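Local atomic coordinates of CurM Sulfotransferase (Moorea producta, PDB entry 4GBM), a protein that probably transfers a sulfonate group from PAPS to an intermediate of curacin biosynthesis and binds the spent cofactor adenosine-3'-5'-diphosphate. Residues 64-69 / 115-120; 90-95 / 104-109; 224-229 / 282-287. The protein carries 2 engineered substitutions. All coordinates share one frame; numbering follows the deposited sequence.

Contact 1 of 3, residues 64-69 / 115-120; sequences LHLLPF and LSIQQV. With ZN (zinc ion), chain F.
Ile-117, in the first turn of helix 117-128, pushes its side chain into the bend of the type I beta turn that runs from Leu-66 to Phe-69. Two backbone carbonyls of the turn press on it in the tightly packed part of the contact: CG1 of Ile-117 lies 3.3 Å from Leu-66 O, and CB of Ile-117 comes equally near Phe-69 O. The first of these oxygens is also the acceptor of the bond that closes the turn, from Phe-69 N. The first torsion of Ile-117, -99°, lies well away from a staggered value, consistent with a side chain turned to fit between the two carbonyls. Beyond them, CD1 of Ile-117 ends 4.0 Å from CB of Phe-69, whose ring leads away from the helix and has CB of Pro-68 over one face.

Leu-66 completes the apolar patch. Its CG is anti to the carbonyl carbon (chi1 -67°), which directs the isobutyl group toward the helix, and CD2 lies 4.1 Å from both Ile-117 CG1 and Val-120 CG1; the leucine and valine side chains cross at about a right angle.

The looser side belongs to Ser-116 and the exposed Gln-119, which turn their polar groups to each other rather than to the turn. Gln-119 N donates to Ser-116 OG at 3.0 Å, while Ser-116 N reaches a lone pair of Gln-119 OE1 in the carbonyl plane, 2.9 Å away. Behind the turn, His-65 binds a zinc ion through ND1 at 2.1 Å; a water is also a ligand, and Ser-266 is hydrogen-bonded to NE2 of the histidine. The contact thus sets a helix start closed by a capping box against the loop that leaves strand 58-59, an outermost strand of the parallel sheet in the sulfotransferase alpha/beta fold.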
loop_
_atom_site.group_PDB
_atom_site.type_symbol
_atom_site.label_atom_id
_atom_site.label_comp_id
_atom_site.label_asym_id
_atom_site.label_seq_id
_atom_site.Cartn_x
_atom_site.Cartn_y
_atom_site.Cartn_z
ATOM N N LEU A 64 3.976 -5.279 -5.726
ATOM C CA LEU A 64 4.414 -6.531 -6.351
ATOM C C LEU A 64 3.337 -7.150 -7.235
ATOM O O LEU A 64 3.653 -7.943 -8.129
ATOM C CB LEU A 64 4.840 -7.535 -5.276
ATOM C CG LEU A 64 6.023 -7.128 -4.394
ATOM C CD1 LEU A 64 6.165 -8.090 -3.224
ATOM C CD2 LEU A 64 7.311 -7.036 -5.199
ATOM N N HIS A 65 2.072 -6.809 -6.981
ATOM C CA HIS A 65 0.936 -7.362 -7.742
ATOM C C HIS A 65 0.920 -8.903 -7.781
ATOM O O HIS A 65 0.613 -9.507 -8.813
ATOM C CB HIS A 65 0.880 -6.777 -9.169
ATOM C CG HIS A 65 1.022 -5.284 -9.222
ATOM N ND1 HIS A 65 0.008 -4.429 -8.859
ATOM C CD2 HIS A 65 2.060 -4.498 -9.594
ATOM C CE1 HIS A 65 0.406 -3.179 -9.015
ATOM N NE2 HIS A 65 1.653 -3.194 -9.449
ATOM N N LEU A 66 1.228 -9.520 -6.644
ATOM C CA LEU A 66 1.218 -10.979 -6.522
ATOM C C LEU A 66 -0.064 -11.479 -5.855
ATOM O O LEU A 66 -0.734 -12.374 -6.380
ATOM C CB LEU A 66 2.437 -11.455 -5.730
ATOM C CG LEU A 66 3.822 -11.278 -6.368
ATOM C CD1 LEU A 66 4.896 -11.604 -5.352
ATOM C CD2 LEU A 66 3.978 -12.150 -7.610
ATOM N N LEU A 67 -0.409 -10.870 -4.718
ATOM C CA LEU A 67 -1.511 -11.343 -3.871
ATOM C C LEU A 67 -2.852 -11.619 -4.582
ATOM O O LEU A 67 -3.539 -12.573 -4.213
ATOM C CB LEU A 67 -1.717 -10.413 -2.665
ATOM C CG LEU A 67 -2.543 -10.963 -1.497
ATOM C CD1 LEU A 67 -1.880 -12.196 -0.865
ATOM C CD2 LEU A 67 -2.752 -9.868 -0.468
ATOM N N PRO A 68 -3.232 -10.809 -5.598
ATOM C CA PRO A 68 -4.517 -11.084 -6.256
ATOM C C PRO A 68 -4.570 -12.348 -7.135
ATOM O O PRO A 68 -5.659 -12.735 -7.568
ATOM C CB PRO A 68 -4.737 -9.842 -7.134
ATOM C CG PRO A 68 -3.860 -8.789 -6.545
ATOM C CD PRO A 68 -2.655 -9.537 -6.069
ATOM N N PHE A 69 -3.426 -12.987 -7.390
ATOM C CA PHE A 69 -3.349 -14.080 -8.373
ATOM C C PHE A 69 -2.932 -15.417 -7.769
ATOM O O PHE A 69 -2.242 -15.453 -6.748
ATOM C CB PHE A 69 -2.387 -13.704 -9.499
ATOM C CG PHE A 69 -2.695 -12.378 -10.130
ATOM C CD1 PHE A 69 -3.774 -12.246 -11.004
ATOM C CD2 PHE A 69 -1.929 -11.259 -9.836
ATOM C CE1 PHE A 69 -4.073 -11.020 -11.579
ATOM C CE2 PHE A 69 -2.220 -10.027 -10.414
ATOM C CZ PHE A 69 -3.295 -9.911 -11.285
ATOM N N LEU A 115 4.941 -20.922 -11.783
ATOM C CA LEU A 115 5.003 -21.059 -10.338
ATOM C C LEU A 115 3.748 -20.483 -9.704
ATOM O O LEU A 115 3.139 -19.555 -10.239
ATOM C CB LEU A 115 6.236 -20.342 -9.781
ATOM C CG LEU A 115 7.626 -20.892 -10.123
ATOM C CD1 LEU A 115 8.631 -20.224 -9.194
ATOM C CD2 LEU A 115 7.719 -22.414 -10.020
ATOM N N SER A 116 3.349 -21.037 -8.564
ATOM C CA SER A 116 2.275 -20.419 -7.796
ATOM C C SER A 116 2.761 -19.107 -7.190
ATOM O O SER A 116 3.962 -18.904 -6.994
ATOM C CB SER A 116 1.793 -21.348 -6.687
ATOM O OG SER A 116 2.750 -21.441 -5.648
ATOM N N ILE A 117 1.820 -18.224 -6.877
ATOM C CA ILE A 117 2.168 -16.963 -6.223
ATOM C C ILE A 117 2.821 -17.226 -4.857
ATOM O O ILE A 117 3.763 -16.532 -4.464
ATOM C CB ILE A 117 0.955 -15.991 -6.156
ATOM C CG1 ILE A 117 1.044 -14.951 -7.281
ATOM C CG2 ILE A 117 0.928 -15.215 -4.852
ATOM C CD1 ILE A 117 1.123 -15.522 -8.672
ATOM N N GLN A 118 2.357 -18.260 -4.155
ATOM C CA GLN A 118 2.983 -18.625 -2.889
ATOM C C GLN A 118 4.458 -19.007 -3.071
ATOM O O GLN A 118 5.298 -18.620 -2.264
ATOM C CB GLN A 118 2.219 -19.750 -2.202
ATOM C CG GLN A 118 2.616 -19.925 -0.755
ATOM C CD GLN A 118 1.886 -21.061 -0.089
ATOM O OE1 GLN A 118 1.761 -22.150 -0.652
ATOM N NE2 GLN A 118 1.411 -20.825 1.126
ATOM N N GLN A 119 4.769 -19.752 -4.135
ATOM C CA GLN A 119 6.167 -20.097 -4.426
ATOM C C GLN A 119 7.020 -18.862 -4.689
ATOM O O GLN A 119 8.179 -18.806 -4.276
ATOM C CB GLN A 119 6.265 -21.060 -5.608
ATOM C CG GLN A 119 5.916 -22.492 -5.265
ATOM C CD GLN A 119 5.847 -23.363 -6.501
ATOM O OE1 GLN A 119 5.074 -23.098 -7.418
ATOM N NE2 GLN A 119 6.673 -24.404 -6.538
ATOM N N VAL A 120 6.448 -17.868 -5.368
ATOM C CA VAL A 120 7.198 -16.649 -5.668
ATOM C C VAL A 120 7.435 -15.847 -4.390
ATOM O O VAL A 120 8.540 -15.356 -4.154
ATOM C CB VAL A 120 6.516 -15.809 -6.778
ATOM C CG1 VAL A 120 7.242 -14.482 -6.992
ATOM C CG2 VAL A 120 6.501 -16.609 -8.069
HETATM ZN ZN ZN F . -2.019 -4.840 -8.354
HETATM O O HOH W 1 -3.047 -2.987 -8.667
#

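Contact 2 of 3, residues 90-95 / 104-109; sequences KTFMEV and QALIKD
Leu-106 is the first residue of 104-109 to meet the other helix, and it does so by placing one methyl over the ring of Phe-92. With CG opposite the backbone N (chi1 173°), its side chain carries CD2 to 3.9 Å from the centroid of the Phe-92 ring, 21° off the ring normal. This is a CH-pi contact over the face, shifted toward the rim, so that the nearest ring atom is Phe-92 CD1, 3.7 Å from Leu-106 CD2. The two side chains cross at about a right angle. Helices 87-96 and 100-113 are consecutive, joined by only three residues, and Phe-92 packs in the angle between them, with no hydrogen bond passing between the two segments; Leu-110 from the next turn and Leu-124 of helix 117-128 also touch it. Ile-107 follows, its CB pointing less directly at helix 87-96, yet its CG1 branch bends back to the ring: CG1 lies 3.8 Å from Phe-92 CD2, and Ile-107 CD1 is 4.0 Å from that same ring carbon, an oblique approach. Replacing Phe-92 by an alanine would probably leave the Leu-106 methyl and Ile-107 CG1 without their ring and open a gap between the two helices. The isoleucine packs on Leu-88 and Gln-89 as well, and a sulfate, probably from the crystallisation liquor, lies about 4 Å from its side chain.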
loop_
_atom_site.group_PDB
_atom_site.type_symbol
_atom_site.label_atom_id
_atom_site.label_comp_id
_atom_site.label_asym_id
_atom_site.label_seq_id
_atom_site.Cartn_x
_atom_site.Cartn_y
_atom_site.Cartn_z
ATOM N N LYS A 90 12.046 -4.561 -10.003
ATOM C CA LYS A 90 12.966 -3.817 -9.145
ATOM C C LYS A 90 13.397 -4.615 -7.925
ATOM O O LYS A 90 14.541 -4.497 -7.478
ATOM C CB LYS A 90 12.354 -2.479 -8.705
ATOM C CG LYS A 90 12.340 -1.430 -9.804
ATOM C CD LYS A 90 11.693 -0.139 -9.324
ATOM C CE LYS A 90 11.710 0.921 -10.418
ATOM N NZ LYS A 90 13.089 1.301 -10.827
ATOM N N THR A 91 12.479 -5.421 -7.386
ATOM C CA THR A 91 12.795 -6.263 -6.238
ATOM C C THR A 91 13.931 -7.229 -6.563
ATOM O O THR A 91 14.928 -7.272 -5.842
ATOM C CB THR A 91 11.545 -7.005 -5.709
ATOM O OG1 THR A 91 10.664 -6.050 -5.107
ATOM C CG2 THR A 91 11.925 -8.044 -4.667
ATOM N N PHE A 92 13.796 -7.983 -7.654
ATOM C CA PHE A 92 14.853 -8.911 -8.049
ATOM C C PHE A 92 16.160 -8.199 -8.413
ATOM O O PHE A 92 17.244 -8.724 -8.157
ATOM C CB PHE A 92 14.388 -9.844 -9.178
ATOM C CG PHE A 92 13.465 -10.945 -8.719
ATOM C CD1 PHE A 92 13.887 -11.885 -7.778
ATOM C CD2 PHE A 92 12.179 -11.052 -9.237
ATOM C CE1 PHE A 92 13.034 -12.903 -7.356
ATOM C CE2 PHE A 92 11.318 -12.068 -8.819
ATOM C CZ PHE A 92 11.746 -12.993 -7.882
ATOM N N MET A 93 16.055 -6.996 -8.979
ATOM C CA MET A 93 17.237 -6.168 -9.258
ATOM C C MET A 93 18.016 -5.834 -7.990
ATOM O O MET A 93 19.239 -5.948 -7.970
ATOM C CB MET A 93 16.855 -4.869 -9.961
ATOM C CG MET A 93 16.261 -5.036 -11.338
ATOM S SD MET A 93 16.123 -3.436 -12.130
ATOM C CE MET A 93 14.477 -3.472 -12.813
ATOM N N GLU A 94 17.299 -5.423 -6.941
ATOM C CA GLU A 94 17.916 -5.059 -5.661
ATOM C C GLU A 94 18.539 -6.263 -4.963
ATOM O O GLU A 94 19.727 -6.251 -4.622
ATOM C CB GLU A 94 16.883 -4.421 -4.719
ATOM C CG GLU A 94 16.388 -3.037 -5.117
ATOM C CD GLU A 94 17.394 -1.919 -4.857
ATOM O OE1 GLU A 94 17.236 -0.843 -5.470
ATOM O OE2 GLU A 94 18.334 -2.106 -4.047
ATOM N N VAL A 95 17.727 -7.300 -4.754
ATOM C CA VAL A 95 18.115 -8.440 -3.922
ATOM C C VAL A 95 19.130 -9.369 -4.591
ATOM O O VAL A 95 19.859 -10.093 -3.906
ATOM C CB VAL A 95 16.882 -9.239 -3.394
ATOM C CG1 VAL A 95 15.940 -8.317 -2.633
ATOM C CG2 VAL A 95 16.142 -9.944 -4.525
ATOM N N GLN A 104 14.047 -9.175 -15.632
ATOM C CA GLN A 104 12.923 -9.542 -16.503
ATOM C C GLN A 104 13.013 -10.996 -16.999
ATOM O O GLN A 104 12.000 -11.703 -17.031
ATOM C CB GLN A 104 12.808 -8.583 -17.691
ATOM C CG GLN A 104 11.618 -8.891 -18.600
ATOM C CD GLN A 104 11.645 -8.133 -19.915
ATOM O OE1 GLN A 104 12.678 -8.039 -20.583
ATOM N NE2 GLN A 104 10.496 -7.602 -20.302
ATOM N N ALA A 105 14.219 -11.427 -17.369
ATOM C CA ALA A 105 14.460 -12.797 -17.840
ATOM C C ALA A 105 14.123 -13.819 -16.751
ATOM O O ALA A 105 13.552 -14.879 -17.033
ATOM C CB ALA A 105 15.905 -12.958 -18.310
ATOM N N LEU A 106 14.474 -13.489 -15.510
ATOM C CA LEU A 106 14.147 -14.345 -14.368
ATOM C C LEU A 106 12.631 -14.450 -14.174
ATOM O O LEU A 106 12.090 -15.550 -14.022
ATOM C CB LEU A 106 14.822 -13.828 -13.093
ATOM C CG LEU A 106 14.464 -14.500 -11.758
ATOM C CD1 LEU A 106 14.765 -15.997 -11.781
ATOM C CD2 LEU A 106 15.198 -13.814 -10.606
ATOM N N ILE A 107 11.948 -13.307 -14.179
ATOM C CA ILE A 107 10.491 -13.287 -14.027
ATOM C C ILE A 107 9.800 -14.086 -15.140
ATOM O O ILE A 107 8.867 -14.851 -14.881
ATOM C CB ILE A 107 9.948 -11.839 -13.920
ATOM C CG1 ILE A 107 10.408 -11.228 -12.592
ATOM C CG2 ILE A 107 8.421 -11.819 -14.010
ATOM C CD1 ILE A 107 10.381 -9.709 -12.554
ATOM N N LYS A 108 10.290 -13.951 -16.369
ATOM C CA LYS A 108 9.732 -14.709 -17.483
ATOM C C LYS A 108 9.901 -16.217 -17.289
ATOM O O LYS A 108 9.052 -16.999 -17.722
ATOM C CB LYS A 108 10.340 -14.264 -18.813
ATOM C CG LYS A 108 9.848 -12.902 -19.275
ATOM C CD LYS A 108 10.229 -12.626 -20.714
ATOM C CE LYS A 108 9.747 -11.250 -21.148
ATOM N NZ LYS A 108 8.277 -11.080 -20.938
ATOM N N ASP A 109 10.987 -16.619 -16.631
ATOM C CA ASP A 109 11.215 -18.036 -16.360
ATOM C C ASP A 109 10.209 -18.555 -15.332
ATOM O O ASP A 109 9.708 -19.678 -15.455
ATOM C CB ASP A 109 12.643 -18.281 -15.881
ATOM C CG ASP A 109 13.032 -19.742 -15.967
ATOM O OD1 ASP A 109 13.450 -20.179 -17.058
ATOM O OD2 ASP A 109 12.906 -20.457 -14.950
#

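Contact 3 of 3, residues 224-229 / 282-287; sequences LVKKPQ and LADKWK. With A3P (adenosine-3'-5'-diphosphate), chain G.
Val-225 and Ala-283 meet where two parts of the chain come together beside the nucleotide in this P-loop-type sulfotransferase fold. Each valine methyl has its own task. CG1, anti to the carbonyl carbon (chi1 -56°), approaches the adenine obliquely and comes 3.7 Å from C2 of adenosine-3'-5'-diphosphate; CG2 turns the other way and packs on CB of Ala-283 at 3.6 Å. Next to the alanine, CD2 of Leu-282 lies over the base near N3, on the other side from Val-225, and is 3.5 Å from the ribose O2'. Both residues thus give the nucleoside an apolar border, whereas other residues, among them Tyr-221 and Asn-271, hydrogen-bond to the ligand.

Behind this border, Ile-278 and Leu-47 also touch Val-225, and Leu-282 O accepts a hydrogen bond from Arg-164. The aliphatic part of Lys-226 runs past Ala-283, its CG 3.9 Å from the alanine CB, before the amino group reaches Asp-284. The lysine bends at its third torsion (148°) and crosses the aspartate side chain at about a right angle. Further out, Trp-286 stacks on His-165, and the backbone N of Lys-287 bonds to Asp-284 O.

Lys-226, Asp-284 and Lys-287 form a salt-bridge network in which one carboxylate is shared by two amino groups. Lys-226 NZ meets Asp-284 OD1 at 2.8 Å, on the syn side and 19° out of the carboxylate plane. The second oxygen, Asp-284 OD2, takes two weak bonds, from Lys-226 NZ at 3.2 Å and from Lys-287 NZ at 3.3 Å.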
loop_
_atom_site.group_PDB
_atom_site.type_symbol
_atom_site.label_atom_id
_atom_site.label_comp_id
_atom_site.label_asym_id
_atom_site.label_seq_id
_atom_site.Cartn_x
_atom_site.Cartn_y
_atom_site.Cartn_z
ATOM N N LEU A 224 0.760 10.630 10.999
ATOM C CA LEU A 224 2.001 10.244 10.326
ATOM C C LEU A 224 2.804 11.450 9.850
ATOM O O LEU A 224 4.025 11.495 10.024
ATOM C CB LEU A 224 1.714 9.313 9.139
ATOM C CG LEU A 224 2.927 8.850 8.316
ATOM C CD1 LEU A 224 3.872 8.009 9.171
ATOM C CD2 LEU A 224 2.463 8.077 7.089
ATOM N N VAL A 225 2.128 12.425 9.246
ATOM C CA VAL A 225 2.864 13.558 8.683
ATOM C C VAL A 225 3.097 14.707 9.670
ATOM O O VAL A 225 4.049 15.482 9.506
ATOM C CB VAL A 225 2.276 14.054 7.334
ATOM C CG1 VAL A 225 2.221 12.899 6.328
ATOM C CG2 VAL A 225 0.886 14.677 7.522
ATOM N N LYS A 226 2.242 14.817 10.688
ATOM C CA LYS A 226 2.421 15.844 11.733
ATOM C C LYS A 226 3.370 15.428 12.858
ATOM O O LYS A 226 4.083 16.277 13.419
ATOM C CB LYS A 226 1.081 16.248 12.341
ATOM C CG LYS A 226 0.210 17.103 11.433
ATOM C CD LYS A 226 -1.125 17.371 12.106
ATOM C CE LYS A 226 -1.692 18.711 11.719
ATOM N NZ LYS A 226 -2.862 19.036 12.586
ATOM N N LYS A 227 3.344 14.141 13.200
ATOM C CA LYS A 227 4.163 13.591 14.287
ATOM C C LYS A 227 4.834 12.279 13.847
ATOM O O LYS A 227 4.626 11.232 14.473
ATOM C CB LYS A 227 3.297 13.337 15.527
ATOM C CG LYS A 227 2.633 14.575 16.126
ATOM C CD LYS A 227 1.882 14.230 17.413
ATOM C CE LYS A 227 0.726 13.261 17.160
ATOM N NZ LYS A 227 0.096 12.800 18.433
ATOM N N PRO A 228 5.642 12.324 12.770
ATOM C CA PRO A 228 6.222 11.075 12.266
ATOM C C PRO A 228 7.081 10.330 13.291
ATOM O O PRO A 228 7.048 9.103 13.310
ATOM C CB PRO A 228 7.054 11.520 11.050
ATOM C CG PRO A 228 7.282 12.989 11.257
ATOM C CD PRO A 228 6.067 13.493 11.974
ATOM N N GLN A 229 7.814 11.046 14.142
ATOM C CA GLN A 229 8.642 10.388 15.161
ATOM C C GLN A 229 7.804 9.495 16.079
ATOM O O GLN A 229 8.131 8.325 16.282
ATOM C CB GLN A 229 9.415 11.410 15.997
ATOM C CG GLN A 229 10.250 10.763 17.094
ATOM C CD GLN A 229 10.604 11.715 18.225
ATOM O OE1 GLN A 229 10.487 12.935 18.094
ATOM N NE2 GLN A 229 11.047 11.156 19.346
ATOM N N LEU A 282 -0.186 18.717 4.385
ATOM C CA LEU A 282 -1.213 17.945 3.691
ATOM C C LEU A 282 -2.209 17.285 4.654
ATOM O O LEU A 282 -3.268 16.810 4.231
ATOM C CB LEU A 282 -0.563 16.905 2.776
ATOM C CG LEU A 282 -0.099 17.390 1.390
ATOM C CD1 LEU A 282 0.669 18.704 1.418
ATOM C CD2 LEU A 282 0.722 16.307 0.693
ATOM N N ALA A 283 -1.878 17.272 5.942
ATOM C CA ALA A 283 -2.761 16.653 6.946
ATOM C C ALA A 283 -4.105 17.365 7.080
ATOM O O ALA A 283 -5.156 16.732 6.965
ATOM C CB ALA A 283 -2.069 16.586 8.306
ATOM N N ASP A 284 -4.057 18.676 7.309
ATOM C CA ASP A 284 -5.237 19.457 7.708
ATOM C C ASP A 284 -6.110 19.922 6.548
ATOM O O ASP A 284 -7.014 20.737 6.751
ATOM C CB ASP A 284 -4.813 20.696 8.510
ATOM C CG ASP A 284 -4.398 20.380 9.940
ATOM O OD1 ASP A 284 -4.584 19.240 10.408
ATOM O OD2 ASP A 284 -3.882 21.301 10.607
ATOM N N LYS A 285 -5.854 19.416 5.344
ATOM C CA LYS A 285 -6.597 19.861 4.159
ATOM C C LYS A 285 -8.098 19.656 4.300
ATOM O O LYS A 285 -8.883 20.450 3.784
ATOM C CB LYS A 285 -6.065 19.179 2.901
ATOM C CG LYS A 285 -4.703 19.737 2.495
ATOM C CD LYS A 285 -4.069 18.944 1.367
ATOM C CE LYS A 285 -4.671 19.296 0.018
ATOM N NZ LYS A 285 -3.775 18.816 -1.072
ATOM N N TRP A 286 -8.486 18.615 5.032
ATOM C CA TRP A 286 -9.898 18.315 5.269
ATOM C C TRP A 286 -10.650 19.444 5.979
ATOM O O TRP A 286 -11.874 19.522 5.884
ATOM C CB TRP A 286 -10.050 17.011 6.060
ATOM C CG TRP A 286 -9.427 17.050 7.424
ATOM C CD1 TRP A 286 -8.146 16.688 7.750
ATOM C CD2 TRP A 286 -10.046 17.473 8.652
ATOM N NE1 TRP A 286 -7.934 16.852 9.091
ATOM C CE2 TRP A 286 -9.077 17.336 9.673
ATOM C CE3 TRP A 286 -11.321 17.957 8.988
ATOM C CZ2 TRP A 286 -9.339 17.661 11.008
ATOM C CZ3 TRP A 286 -11.583 18.279 10.320
ATOM C CH2 TRP A 286 -10.590 18.135 11.313
ATOM N N LYS A 287 -9.926 20.310 6.686
ATOM C CA LYS A 287 -10.560 21.415 7.400
ATOM C C LYS A 287 -11.136 22.460 6.452
ATOM O O LYS A 287 -12.026 23.217 6.836
ATOM C CB LYS A 287 -9.590 22.072 8.385
ATOM C CG LYS A 287 -9.174 21.172 9.541
ATOM C CD LYS A 287 -8.208 21.890 10.476
ATOM C CE LYS A 287 -7.681 20.941 11.540
ATOM N NZ LYS A 287 -6.650 21.587 12.407
HETATM P P1 A3P G . -1.964 13.933 -3.434
HETATM O O1P A3P G . -2.976 13.672 -4.520
HETATM O O2P A3P G . -0.568 14.162 -3.956
HETATM O O3P A3P G . -2.433 14.938 -2.420
HETATM P P2 A3P G . -0.990 6.965 -1.842
HETATM O O4P A3P G . -1.702 6.095 -0.856
HETATM O O5P A3P G . -1.598 7.023 -3.215
HETATM O O6P A3P G . 0.499 6.742 -1.855
HETATM O "O5'" A3P G . -1.206 8.468 -1.283
HETATM C "C5'" A3P G . -0.846 9.579 -2.110
HETATM C "C4'" A3P G . -0.921 10.806 -1.234
HETATM O "O4'" A3P G . 0.162 10.770 -0.297
HETATM C "C3'" A3P G . -0.696 12.091 -2.007
HETATM O "O3'" A3P G . -1.912 12.513 -2.641
HETATM C "C2'" A3P G . -0.211 13.019 -0.900
HETATM O "O2'" A3P G . -1.311 13.666 -0.255
HETATM C "C1'" A3P G . 0.470 12.098 0.106
HETATM N N9 A3P G . 1.943 12.287 0.065
HETATM C C8 A3P G . 2.801 11.899 -0.901
HETATM N N7 A3P G . 4.075 12.274 -0.609
HETATM C C5 A3P G . 4.025 12.920 0.574
HETATM C C6 A3P G . 4.998 13.579 1.478
HETATM N N6 A3P G . 6.314 13.605 1.156
HETATM N N1 A3P G . 4.516 14.135 2.622
HETATM C C2 A3P G . 3.206 14.098 2.956
HETATM N N3 A3P G . 2.273 13.508 2.180
HETATM C C4 A3P G . 2.629 12.919 1.015
#

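How the contacts relate
Contacts 1 and 2 are neighbours, their centres 14 Å apart, and they touch directly where Leu-64 CD2 packs 3.5 Å from Thr-91 OG1. In sequence, both helices of contact 2 fall between the two segments of contact 1, helix 100-113 is followed in the chain by helix 117-128, and the two contacts lie on the same side of the chain's centre. Contact 3 lies later in the chain and on the opposite side of that centre: its own centre is about 34 Å from that of contact 1 and 36 Å from that of contact 2. Of the three, contact 3 borders the bound adenosine-3'-5'-diphosphate, whereas contact 1 includes a zinc ligand.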